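Nitroreductase (Bacteroides fragilis NCTC 9343, PDB 3EK3) binds flavin mononucleotide and probably acts as an NAD(P)H-dependent oxidoreductase of the nitroreductase family. Local coordinates at residues His50-Cys55 with Leu153-Asn158; Thr96-Ser101 with Val165-Lys170. All blocks are in the same frame, centred on the assembly; numbering follows the deposited sequence.

Contact 1: residues His50-Cys55 with Leu153-Asn158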
loop_
_atom_site.group_PDB
_atom_site.type_symbol
_atom_site.label_atom_id
_atom_site.label_comp_id
_atom_site.label_asym_id
_atom_site.label_seq_id
_atom_site.Cartn_x
_atom_site.Cartn_y
_atom_site.Cartn_z
ATOM N N HIS A 50 2.149 0.259 -13.923
ATOM C CA HIS A 50 1.123 0.272 -14.953
ATOM C C HIS A 50 -0.141 -0.339 -14.373
ATOM O O HIS A 50 -0.074 -1.259 -13.569
ATOM C CB HIS A 50 1.531 -0.542 -16.183
ATOM C CG HIS A 50 0.835 -0.113 -17.436
ATOM N ND1 HIS A 50 1.253 0.967 -18.185
ATOM C CD2 HIS A 50 -0.268 -0.595 -18.051
ATOM C CE1 HIS A 50 0.426 1.134 -19.209
ATOM N NE2 HIS A 50 -0.508 0.202 -19.144
ATOM N N PHE A 51 -1.272 0.194 -14.819
ATOM C CA PHE A 51 -2.586 -0.220 -14.396
ATOM C C PHE A 51 -3.347 -0.684 -15.634
ATOM O O PHE A 51 -3.700 0.135 -16.471
ATOM C CB PHE A 51 -3.324 0.959 -13.759
ATOM C CG PHE A 51 -2.509 1.734 -12.728
ATOM C CD1 PHE A 51 -2.065 1.130 -11.591
ATOM C CD2 PHE A 51 -2.171 3.073 -12.935
ATOM C CE1 PHE A 51 -1.343 1.845 -10.635
ATOM C CE2 PHE A 51 -1.431 3.799 -11.980
ATOM C CZ PHE A 51 -1.003 3.152 -10.833
ATOM N N THR A 52 -3.576 -1.992 -15.752
ATOM C CA THR A 52 -4.245 -2.583 -16.908
ATOM C C THR A 52 -5.632 -3.023 -16.462
ATOM O O THR A 52 -5.790 -4.043 -15.793
ATOM C CB THR A 52 -3.428 -3.767 -17.506
ATOM O OG1 THR A 52 -2.094 -3.320 -17.766
ATOM C CG2 THR A 52 -4.043 -4.229 -18.823
ATOM N N ALA A 53 -6.634 -2.203 -16.786
ATOM C CA ALA A 53 -7.999 -2.465 -16.389
ATOM C C ALA A 53 -8.662 -3.356 -17.430
ATOM O O ALA A 53 -8.898 -2.938 -18.557
ATOM C CB ALA A 53 -8.785 -1.158 -16.206
ATOM N N VAL A 54 -8.952 -4.595 -17.057
ATOM C CA VAL A 54 -9.566 -5.544 -17.963
ATOM C C VAL A 54 -11.052 -5.654 -17.631
ATOM O O VAL A 54 -11.412 -6.118 -16.554
ATOM C CB VAL A 54 -8.914 -6.932 -17.876
ATOM C CG1 VAL A 54 -9.540 -7.912 -18.912
ATOM C CG2 VAL A 54 -7.410 -6.811 -18.092
ATOM N N CYS A 55 -11.891 -5.227 -18.579
ATOM C CA CYS A 55 -13.325 -5.133 -18.395
ATOM C C CYS A 55 -14.101 -6.132 -19.243
ATOM O O CYS A 55 -15.301 -6.060 -19.331
ATOM C CB CYS A 55 -13.754 -3.735 -18.774
ATOM S SG CYS A 55 -12.937 -2.462 -17.816
ATOM N N LEU A 153 -2.609 -8.388 -23.247
ATOM C CA LEU A 153 -3.489 -7.404 -22.592
ATOM C C LEU A 153 -2.835 -6.032 -22.467
ATOM O O LEU A 153 -3.502 -5.047 -22.199
ATOM C CB LEU A 153 -3.887 -7.899 -21.200
ATOM C CG LEU A 153 -4.825 -9.098 -21.185
ATOM C CD1 LEU A 153 -4.839 -9.623 -19.748
ATOM C CD2 LEU A 153 -6.244 -8.703 -21.689
ATOM N N GLY A 154 -1.523 -5.966 -22.603
ATOM C CA GLY A 154 -0.822 -4.681 -22.485
ATOM C C GLY A 154 -0.017 -4.484 -21.219
ATOM O O GLY A 154 0.494 -3.396 -20.980
ATOM N N VAL A 155 0.121 -5.528 -20.409
ATOM C CA VAL A 155 1.045 -5.469 -19.265
ATOM C C VAL A 155 2.495 -5.458 -19.808
ATOM O O VAL A 155 2.873 -6.299 -20.637
ATOM C CB VAL A 155 0.882 -6.677 -18.319
ATOM C CG1 VAL A 155 1.884 -6.574 -17.156
ATOM C CG2 VAL A 155 -0.556 -6.793 -17.779
ATOM N N PRO A 156 3.311 -4.453 -19.404
ATOM C CA PRO A 156 4.673 -4.435 -19.897
ATOM C C PRO A 156 5.454 -5.696 -19.595
ATOM O O PRO A 156 5.372 -6.234 -18.500
ATOM C CB PRO A 156 5.298 -3.227 -19.175
ATOM C CG PRO A 156 4.188 -2.345 -18.896
ATOM C CD PRO A 156 3.017 -3.273 -18.582
ATOM N N GLU A 157 6.211 -6.144 -20.574
ATOM C CA GLU A 157 6.944 -7.393 -20.449
ATOM C C GLU A 157 8.002 -7.387 -19.373
ATOM O O GLU A 157 8.380 -8.451 -18.905
ATOM C CB GLU A 157 7.579 -7.773 -21.778
ATOM C CG GLU A 157 6.508 -8.085 -22.798
ATOM C CD GLU A 157 7.049 -8.504 -24.140
ATOM O OE1 GLU A 157 7.594 -9.623 -24.246
ATOM O OE2 GLU A 157 6.908 -7.708 -25.088
ATOM N N ASN A 158 8.497 -6.204 -19.013
ATOM C CA ASN A 158 9.506 -6.053 -17.969
ATOM C C ASN A 158 8.912 -5.819 -16.583
ATOM O O ASN A 158 9.643 -5.533 -15.642
ATOM C CB ASN A 158 10.459 -4.888 -18.321
ATOM C CG ASN A 158 9.788 -3.546 -18.218
ATOM O OD1 ASN A 158 8.694 -3.355 -18.723
ATOM N ND2 ASN A 158 10.428 -2.613 -17.530
#
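T52 and L153 meet where a methyl group presses against a backbone carbonyl: CG2 of T52 lies 3.5 Å from O of L153, in van der Waals contact. With chi1 at -53°, T52 swings CG2 anti to its own backbone N and thus up to the turn, while OG1 is left to V155, whose CG2 it meets at 3.8 Å. These two side chains cross at about a right angle.

Two residues along the strand on one side of T52, the imidazole of H50 slants past P156, neither flat against it nor edge-on; CB of H50 touches CD of P156 at 3.9 Å. CG of H50 stands anti to the backbone N (chi1 -156°), which brings the ring obliquely alongside O of G154 and CD of P156, with T52 OG1 in the ring plane at its edge. The ring is tied down from elsewhere, by a hydrogen bond between NE2 and OG1 of T187 of the second subunit. Two residues the other way, V54 sets CG2 against CD1 of L153 at 4.2 Å, again nearly perpendicular, and L60 of helix 57-72 also packs on V54.

No hydrogen bond joins the two segments, so the fit depends on shape. G154 turns the chain with a positive phi of 107°, ending helix 144-153 in a Schellman motif, and the segment that follows runs against the direction of strand 50-54. That strand pairs in a parallel ladder with a strand of the second subunit, an exchange across the interface that is in keeping with the intertwined dimers of FMN-dependent nitroreductases.

Contact 2: residues Thr96-Ser101 with Val165-Lys170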
loop_
_atom_site.group_PDB
_atom_site.type_symbol
_atom_site.label_atom_id
_atom_site.label_comp_id
_atom_site.label_asym_id
_atom_site.label_seq_id
_atom_site.Cartn_x
_atom_site.Cartn_y
_atom_site.Cartn_z
ATOM N N THR A 96 -14.782 -6.412 -13.722
ATOM C CA THR A 96 -13.533 -5.672 -13.987
ATOM C C THR A 96 -12.433 -6.170 -13.043
ATOM O O THR A 96 -12.666 -6.390 -11.856
ATOM C CB THR A 96 -13.720 -4.137 -13.864
ATOM O OG1 THR A 96 -14.521 -3.682 -14.957
ATOM C CG2 THR A 96 -12.367 -3.370 -13.904
ATOM N N LEU A 97 -11.257 -6.405 -13.612
ATOM C CA LEU A 97 -10.051 -6.647 -12.846
ATOM C C LEU A 97 -8.956 -5.694 -13.302
ATOM O O LEU A 97 -8.622 -5.658 -14.485
ATOM C CB LEU A 97 -9.583 -8.068 -13.066
ATOM C CG LEU A 97 -8.404 -8.550 -12.242
ATOM C CD1 LEU A 97 -8.770 -8.708 -10.771
ATOM C CD2 LEU A 97 -7.942 -9.858 -12.810
ATOM N N VAL A 98 -8.388 -4.950 -12.364
ATOM C CA VAL A 98 -7.264 -4.062 -12.661
ATOM C C VAL A 98 -5.969 -4.748 -12.252
ATOM O O VAL A 98 -5.735 -5.075 -11.064
ATOM C CB VAL A 98 -7.339 -2.737 -11.951
ATOM C CG1 VAL A 98 -6.262 -1.766 -12.455
ATOM C CG2 VAL A 98 -8.686 -2.121 -12.157
ATOM N N ILE A 99 -5.143 -5.011 -13.247
ATOM C CA ILE A 99 -3.849 -5.629 -13.010
ATOM C C ILE A 99 -2.823 -4.534 -12.726
ATOM O O ILE A 99 -2.584 -3.690 -13.574
ATOM C CB ILE A 99 -3.394 -6.436 -14.258
ATOM C CG1 ILE A 99 -4.443 -7.512 -14.591
ATOM C CG2 ILE A 99 -2.009 -7.074 -14.028
ATOM C CD1 ILE A 99 -4.266 -8.200 -15.937
ATOM N N VAL A 100 -2.200 -4.580 -11.547
ATOM C CA VAL A 100 -1.298 -3.495 -11.127
ATOM C C VAL A 100 0.117 -4.083 -11.170
ATOM O O VAL A 100 0.444 -5.008 -10.437
ATOM C CB VAL A 100 -1.678 -2.885 -9.756
ATOM C CG1 VAL A 100 -0.704 -1.716 -9.388
ATOM C CG2 VAL A 100 -3.149 -2.316 -9.758
ATOM N N SER A 101 0.951 -3.535 -12.061
ATOM C CA SER A 101 2.282 -4.108 -12.324
ATOM C C SER A 101 3.351 -3.042 -12.112
ATOM O O SER A 101 3.051 -1.881 -12.098
ATOM C CB SER A 101 2.370 -4.659 -13.744
ATOM O OG SER A 101 2.215 -3.664 -14.750
ATOM N N VAL A 165 -6.901 -5.690 -8.567
ATOM C CA VAL A 165 -8.108 -5.190 -7.962
ATOM C C VAL A 165 -9.340 -5.645 -8.717
ATOM O O VAL A 165 -9.569 -5.193 -9.840
ATOM C CB VAL A 165 -8.055 -3.660 -7.984
ATOM C CG1 VAL A 165 -9.313 -2.987 -7.378
ATOM C CG2 VAL A 165 -6.755 -3.124 -7.286
ATOM N N ALA A 166 -10.161 -6.495 -8.081
ATOM C CA ALA A 166 -11.467 -6.822 -8.601
ATOM C C ALA A 166 -12.360 -5.654 -8.310
ATOM O O ALA A 166 -12.278 -5.074 -7.218
ATOM C CB ALA A 166 -12.050 -8.104 -7.930
ATOM N N LEU A 167 -13.210 -5.310 -9.271
ATOM C CA LEU A 167 -14.172 -4.241 -9.070
ATOM C C LEU A 167 -15.541 -4.621 -9.606
ATOM O O LEU A 167 -15.662 -5.243 -10.662
ATOM C CB LEU A 167 -13.726 -2.953 -9.784
ATOM C CG LEU A 167 -12.444 -2.242 -9.368
ATOM C CD1 LEU A 167 -12.095 -1.224 -10.440
ATOM C CD2 LEU A 167 -12.553 -1.583 -7.978
ATOM N N GLY A 168 -16.579 -4.172 -8.905
ATOM C CA GLY A 168 -17.963 -4.467 -9.282
ATOM C C GLY A 168 -18.940 -4.046 -8.216
ATOM O O GLY A 168 -18.576 -3.398 -7.240
ATOM N N TYR A 169 -20.185 -4.449 -8.389
ATOM C CA TYR A 169 -21.175 -4.290 -7.340
ATOM C C TYR A 169 -21.306 -5.577 -6.550
ATOM O O TYR A 169 -21.353 -6.669 -7.121
ATOM C CB TYR A 169 -22.518 -3.902 -7.932
ATOM C CG TYR A 169 -22.468 -2.613 -8.681
ATOM C CD1 TYR A 169 -22.455 -1.394 -8.006
ATOM C CD2 TYR A 169 -22.410 -2.606 -10.079
ATOM C CE1 TYR A 169 -22.400 -0.199 -8.712
ATOM C CE2 TYR A 169 -22.361 -1.417 -10.788
ATOM C CZ TYR A 169 -22.355 -0.228 -10.101
ATOM O OH TYR A 169 -22.316 0.937 -10.810
ATOM N N LYS A 170 -21.391 -5.455 -5.232
ATOM C CA LYS A 170 -21.634 -6.617 -4.387
ATOM C C LYS A 170 -22.933 -7.305 -4.823
ATOM O O LYS A 170 -23.963 -6.650 -5.074
ATOM C CB LYS A 170 -21.723 -6.225 -2.905
ATOM C CG LYS A 170 -21.873 -7.389 -1.958
ATOM C CD LYS A 170 -21.693 -6.952 -0.490
ATOM C CE LYS A 170 -22.832 -6.075 0.021
#
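The flat groups between T96-V98 and V165-L167 are peptide units, and they are joined by N-H to C=O hydrogen bonds between the strands while side chains cover both faces of the ladder. On one face T96, V98, V165 and L167 stand together; on the other are L97 and A166.

V98 and V165 form a hydrogen-bonded antiparallel pair, with N of V98 giving a nearly straight bond of 2.8 Å (172°) to O of V165. The return bond, V165 N to V98 O, lies in the carbonyl plane on a lone pair, whereas the V98 donor is tilted 32° from the plane of its acceptor. At T96 and L167 the pairing is uneven: L167 N reaches T96 O at 2.9 Å, but the reverse bond is weak, at 3.4 Å from T96 N to L167 O.

Apolar contacts fasten the first face. L167, its CG anti to the carbonyl carbon (chi1 -64°), extends CD1 obliquely to CG2 of V98 at 3.9 Å and to CG2 of T96 at 4.1 Å. Helix 109-126 covers this side, I117 packing on V165 and A124 on L167. On the reverse, CD1 of L97 folds back over the V165 carbonyl carbon at 3.7 Å. The side chain of A166, on that face, is about 6 Å from that of Y92, an FMN-binding residue. This is the central antiparallel ladder of the nitroreductase alpha/beta fold, with a helix on one face and the flavin site near the other.

Strand 96-102 unites the two contacts: contact 2 joins it to strand 160-168, and along its other edge it pairs with strand 50-54 of contact 1, through probable hydrogen bonds from I99 N to T52 O and from V54 N to L97 O. Contact 2 is wholly buried close to the centre of the folded chain and combines backbone bonding with apolar packing. Contact 1, its centre about 12 Å from that of contact 2, is only partly buried; a turn after a helix lies against an edge strand of the chain's own sheet. Strands meeting edge to edge bond through their backbones, whereas a loop lying on a strand's side chains has only packing, though that strand itself pairs onward into the second subunit.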